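Local coordinates for IroE protein (Escherichia coli, PDB 2GZS), which hydrolyses the trilactone ring of enterobactin and its C-glucosylated forms, preferring the iron-free siderophores and tending to cut once to leave linear trimers, at residues T70-V75 with L260-E265; G218-I223 with F239-N244. All coordinates share one frame; numbering follows the deposited sequence.

In the fold
Both contacts hang on the one mixed sheet of this alpha/beta-hydrolase fold, with their centres about 24 Å apart. Interaction 1 joins the lead-in to strand 73-79 with the C-terminal end of helix 247-262; interaction 2 sets helix 219-232 against the edge strand 237-241. Along the chain interaction 2 is nested within the long loop that interaction 1 closes, and strand 237-241 is followed directly by helix 247-262. The two meet where Asp261 OD1 packs 3.7 Å from Trp240 CZ2. Helix 247-262 begins at the active-site residue His247, so its far end, and not the catalytic one, is tied down in interaction 1.

Interaction 1: T70-V75 with L260-E265; sequences TPPVIV and LDISGE
A Schellman motif ends helix 247-262 of this alpha/beta-hydrolase fold, and the carbonyl of Ser263, beside the motif's glycine, accepts a hydrogen bond from the loop that leads into strand 73-79. The evidence for the motif is the positive phi of Gly264 together with two backbone bonds folding back, Gly264 N to Asp261 O and Glu265 N to Leu260 O. At those backbone angles a CB would be jammed against the carbonyl oxygen of Ser263, which accounts for glycine here. One hydrogen bond joins the two segments: Thr70 N gives to Ser263 O at 2.9 Å, with an N-H...O angle of 158° and the donor in the carbonyl plane. The return contact is softer, a CA-H...O approach of Ser263 CA to Thr70 O at 3.2 Å, so that the backbones of Thr70 and Ser263 touch twice.

Next to this pair the contact becomes apolar. Pro72 brings the flank of its ring to Ile262, with Pro72 CB 3.9 Å from Ile262 CG2, while its CD lies 4.0 Å from Ser263 CB. The methyl CG2 of Ile262 does the touching because CG1 stands anti to the backbone N (chi1 -150°), leaving CG2 between N and the carbonyl carbon. Leu66 of helix 60-66 packs on both Pro72 and Ser263, and Tyr11 OH is hydrogen-bonded to Pro72 O, linking the loop to the outermost strand 11-19 as well.

The Ser263 hydroxyl turns back into its own helix. Leu260 O is thereby gripped by two donors from opposite faces of its plane: Glu265 N at 3.1 Å on one, and Ser263 OG at 2.7 Å, tilted 28° from that plane, on the other.

Interaction 2: G218-I223 with F239-N244; sequences GVLSKI and FWDFPN
Phe239, Ile223 and Leu220 carry this helix-on-strand packing in the alpha/beta-hydrolase sheet, where helix 219-232 lies beside the edge strand 237-241. The short segments 219-223 and 239-241 run nearly antiparallel, at 159°, with axes 11.1 Å apart, a spacing bridged by side chains alone. Helix and strand follow each other in sequence, and strand 198-203 lies next to 237-241 in the sheet.

The phenyl ring of Phe239 is the centre of the contact. Its CB points toward the helix, and with CG anti to the backbone N (chi1 174°) the ring comes to lie against Ile223 and Leu220. Ile223 meets it with both of its branches: CG2 sits over one face as a CH-pi contact, 4.2 Å from the ring centroid and 26° off the normal, while Ile223 CD1 lies on the same side of the ring, almost directly above Phe239 CE1, at 3.3 Å from it. That last approach is close for two carbons and marks tight packing. Glu203 of strand 198-203 touches both Ile223 and Phe239, and Tyr179 packs on Ile223 from helix 179-187.

One turn earlier on the helix, Leu220 reaches the ring by the end of its side chain. Its methyl comes obliquely to the end of the ring away from CB, with Leu220 CD2 3.6 Å from Phe239 CE2 and 3.7 Å from Phe239 CZ. An alanine in place of Phe239 would probably leave Ile223 and Leu220 without their shared partner and open a gap between helix and strand. Leu220 is otherwise exposed, and the same methyl also passes the Asp241 carboxylate, Leu220 CD2 lying 4.3 Å from Asp241 OD2.

Interaction 1: T70-V75 with L260-E265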
# COMPACT_ATOMS: atom_id res chain seq x y z
N THR A 70 -8.85 9.97 13.62
CA THR A 70 -7.50 10.51 13.56
C THR A 70 -7.02 10.56 12.11
O THR A 70 -6.47 9.56 11.65
CB THR A 70 -6.57 9.61 14.39
OG1 THR A 70 -7.09 9.57 15.74
CG2 THR A 70 -5.17 10.20 14.52
N PRO A 71 -7.23 11.61 11.35
CA PRO A 71 -6.92 11.59 9.90
C PRO A 71 -5.44 11.36 9.72
O PRO A 71 -4.55 11.90 10.38
CB PRO A 71 -7.41 12.95 9.35
CG PRO A 71 -7.38 13.83 10.56
CD PRO A 71 -7.79 12.94 11.73
N PRO A 72 -5.13 10.47 8.75
CA PRO A 72 -3.71 10.20 8.48
C PRO A 72 -3.08 11.14 7.47
O PRO A 72 -3.79 11.67 6.61
CB PRO A 72 -3.79 8.76 7.87
CG PRO A 72 -5.09 8.82 7.11
CD PRO A 72 -6.04 9.61 7.96
N VAL A 73 -1.75 11.23 7.54
CA VAL A 73 -1.02 11.67 6.35
C VAL A 73 -1.12 10.61 5.23
O VAL A 73 -1.01 9.41 5.56
CB VAL A 73 0.44 11.97 6.68
CG1 VAL A 73 1.33 12.32 5.52
CG2 VAL A 73 0.47 13.18 7.69
N ILE A 74 -1.36 11.09 4.03
CA ILE A 74 -1.53 10.14 2.90
C ILE A 74 -0.39 10.41 1.94
O ILE A 74 -0.17 11.55 1.49
CB ILE A 74 -2.86 10.41 2.21
CG1 ILE A 74 -4.04 10.42 3.20
CG2 ILE A 74 -3.03 9.42 1.09
CD1 ILE A 74 -5.37 10.62 2.49
N VAL A 75 0.39 9.39 1.59
CA VAL A 75 1.48 9.55 0.63
C VAL A 75 1.11 8.71 -0.58
O VAL A 75 1.17 7.48 -0.46
CB VAL A 75 2.86 9.15 1.18
CG1 VAL A 75 3.93 9.34 0.13
CG2 VAL A 75 3.17 9.95 2.45
N LEU A 260 -9.51 4.40 6.23
CA LEU A 260 -10.43 4.50 7.38
C LEU A 260 -9.93 3.71 8.56
O LEU A 260 -10.00 4.09 9.75
CB LEU A 260 -11.83 4.05 6.95
CG LEU A 260 -12.54 5.02 6.01
CD1 LEU A 260 -13.67 4.32 5.28
CD2 LEU A 260 -13.12 6.23 6.75
N ASP A 261 -9.37 2.50 8.28
CA ASP A 261 -8.84 1.69 9.35
C ASP A 261 -7.67 2.37 10.06
O ASP A 261 -7.63 2.36 11.30
CB ASP A 261 -8.46 0.31 8.74
CG ASP A 261 -8.11 -0.71 9.80
OD1 ASP A 261 -8.85 -1.06 10.75
OD2 ASP A 261 -6.98 -1.22 9.78
N ILE A 262 -6.72 2.93 9.27
CA ILE A 262 -5.54 3.51 9.94
C ILE A 262 -5.95 4.82 10.67
O ILE A 262 -5.21 5.15 11.60
CB ILE A 262 -4.38 3.68 8.94
CG1 ILE A 262 -3.01 3.55 9.66
CG2 ILE A 262 -4.49 4.96 8.13
CD1 ILE A 262 -1.90 3.68 8.63
N SER A 263 -7.03 5.42 10.26
CA SER A 263 -7.53 6.63 11.00
C SER A 263 -8.14 6.21 12.32
O SER A 263 -8.49 7.12 13.10
CB SER A 263 -8.55 7.35 10.14
OG SER A 263 -9.85 6.74 10.25
N GLY A 264 -8.33 4.93 12.65
CA GLY A 264 -8.95 4.56 13.91
C GLY A 264 -10.37 4.09 13.91
O GLY A 264 -11.01 3.91 14.99
N GLU A 265 -10.93 3.81 12.71
CA GLU A 265 -12.34 3.38 12.70
C GLU A 265 -12.56 2.10 13.48
O GLU A 265 -13.56 2.02 14.22
CB GLU A 265 -12.74 3.22 11.23
CG GLU A 265 -14.21 2.95 11.02
CD GLU A 265 -14.58 2.99 9.55
OE1 GLU A 265 -14.94 4.05 9.06
OE2 GLU A 265 -14.56 1.88 8.91

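Interaction 2: G218-I223 with F239-N244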
# COMPACT_ATOMS: atom_id res chain seq x y z
N GLY A 218 -11.74 -21.30 -1.20
CA GLY A 218 -10.84 -21.41 -2.36
C GLY A 218 -9.64 -20.48 -2.23
O GLY A 218 -8.62 -20.75 -1.60
N VAL A 219 -9.77 -19.29 -2.82
CA VAL A 219 -8.98 -18.15 -2.39
C VAL A 219 -9.23 -18.04 -0.88
O VAL A 219 -8.33 -17.86 -0.05
CB VAL A 219 -9.37 -16.86 -3.11
CG1 VAL A 219 -8.91 -15.61 -2.36
CG2 VAL A 219 -8.77 -16.86 -4.51
N LEU A 220 -10.52 -18.20 -0.49
CA LEU A 220 -10.84 -18.04 0.92
C LEU A 220 -10.28 -19.16 1.78
O LEU A 220 -9.95 -18.95 2.94
CB LEU A 220 -12.36 -17.97 1.16
CG LEU A 220 -13.07 -16.85 0.40
CD1 LEU A 220 -14.40 -17.35 -0.16
CD2 LEU A 220 -13.27 -15.64 1.29
N SER A 221 -10.19 -20.38 1.24
CA SER A 221 -9.56 -21.46 1.94
C SER A 221 -8.10 -21.14 2.26
O SER A 221 -7.69 -21.29 3.41
CB SER A 221 -9.64 -22.72 1.06
OG SER A 221 -9.00 -23.79 1.71
N LYS A 222 -7.38 -20.67 1.27
CA LYS A 222 -5.99 -20.28 1.42
C LYS A 222 -5.84 -19.20 2.47
O LYS A 222 -4.90 -19.25 3.29
CB LYS A 222 -5.46 -19.78 0.05
CG LYS A 222 -5.07 -20.98 -0.81
CD LYS A 222 -4.42 -20.45 -2.08
CE LYS A 222 -4.66 -21.37 -3.26
NZ LYS A 222 -4.52 -20.57 -4.53
N ILE A 223 -6.78 -18.24 2.44
CA ILE A 223 -6.63 -17.16 3.41
C ILE A 223 -6.94 -17.64 4.79
O ILE A 223 -6.25 -17.28 5.77
CB ILE A 223 -7.60 -16.01 3.04
CG1 ILE A 223 -7.23 -15.35 1.71
CG2 ILE A 223 -7.66 -15.01 4.18
CD1 ILE A 223 -8.30 -14.39 1.24
N PHE A 239 -8.53 -10.54 7.70
CA PHE A 239 -9.06 -10.58 6.35
C PHE A 239 -10.20 -9.57 6.17
O PHE A 239 -11.12 -9.54 7.00
CB PHE A 239 -9.56 -12.01 6.08
CG PHE A 239 -10.26 -12.22 4.77
CD1 PHE A 239 -9.65 -11.73 3.63
CD2 PHE A 239 -11.49 -12.89 4.71
CE1 PHE A 239 -10.22 -11.90 2.39
CE2 PHE A 239 -12.04 -13.05 3.45
CZ PHE A 239 -11.42 -12.58 2.31
N TRP A 240 -10.17 -8.74 5.17
CA TRP A 240 -11.25 -7.83 4.80
C TRP A 240 -11.87 -8.38 3.52
O TRP A 240 -11.19 -8.49 2.50
CB TRP A 240 -10.73 -6.43 4.54
CG TRP A 240 -10.21 -5.67 5.73
CD1 TRP A 240 -8.96 -5.70 6.28
CD2 TRP A 240 -10.98 -4.75 6.51
NE1 TRP A 240 -8.90 -4.85 7.37
CE2 TRP A 240 -10.14 -4.27 7.51
CE3 TRP A 240 -12.33 -4.36 6.37
CZ2 TRP A 240 -10.62 -3.34 8.43
CZ3 TRP A 240 -12.79 -3.42 7.31
CH2 TRP A 240 -11.93 -2.98 8.29
N ASP A 241 -13.15 -8.72 3.59
CA ASP A 241 -13.84 -9.26 2.42
C ASP A 241 -14.78 -8.23 1.81
O ASP A 241 -15.53 -7.57 2.57
CB ASP A 241 -14.70 -10.45 2.88
CG ASP A 241 -15.14 -11.31 1.72
OD1 ASP A 241 -14.79 -11.07 0.56
OD2 ASP A 241 -15.86 -12.28 2.09
N PHE A 242 -14.76 -8.00 0.52
CA PHE A 242 -15.67 -7.13 -0.16
C PHE A 242 -16.42 -7.94 -1.23
O PHE A 242 -15.96 -7.95 -2.37
CB PHE A 242 -14.90 -5.96 -0.83
CG PHE A 242 -14.15 -5.16 0.23
CD1 PHE A 242 -14.74 -4.13 0.94
CD2 PHE A 242 -12.83 -5.46 0.53
CE1 PHE A 242 -14.02 -3.45 1.91
CE2 PHE A 242 -12.11 -4.75 1.48
CZ PHE A 242 -12.70 -3.72 2.19
N PRO A 243 -17.43 -8.69 -0.80
CA PRO A 243 -17.91 -9.72 -1.72
C PRO A 243 -18.42 -9.21 -3.06
O PRO A 243 -19.10 -8.25 -3.31
CB PRO A 243 -19.08 -10.36 -0.94
CG PRO A 243 -18.65 -10.16 0.51
CD PRO A 243 -18.09 -8.72 0.50
N ASN A 244 -18.03 -9.98 -4.10
CA ASN A 244 -18.49 -9.82 -5.47
C ASN A 244 -18.16 -8.51 -6.14
O ASN A 244 -18.82 -8.13 -7.11
CB ASN A 244 -20.02 -10.10 -5.48
CG ASN A 244 -20.30 -11.49 -4.90
OD1 ASN A 244 -21.08 -11.74 -3.96
ND2 ASN A 244 -19.62 -12.47 -5.46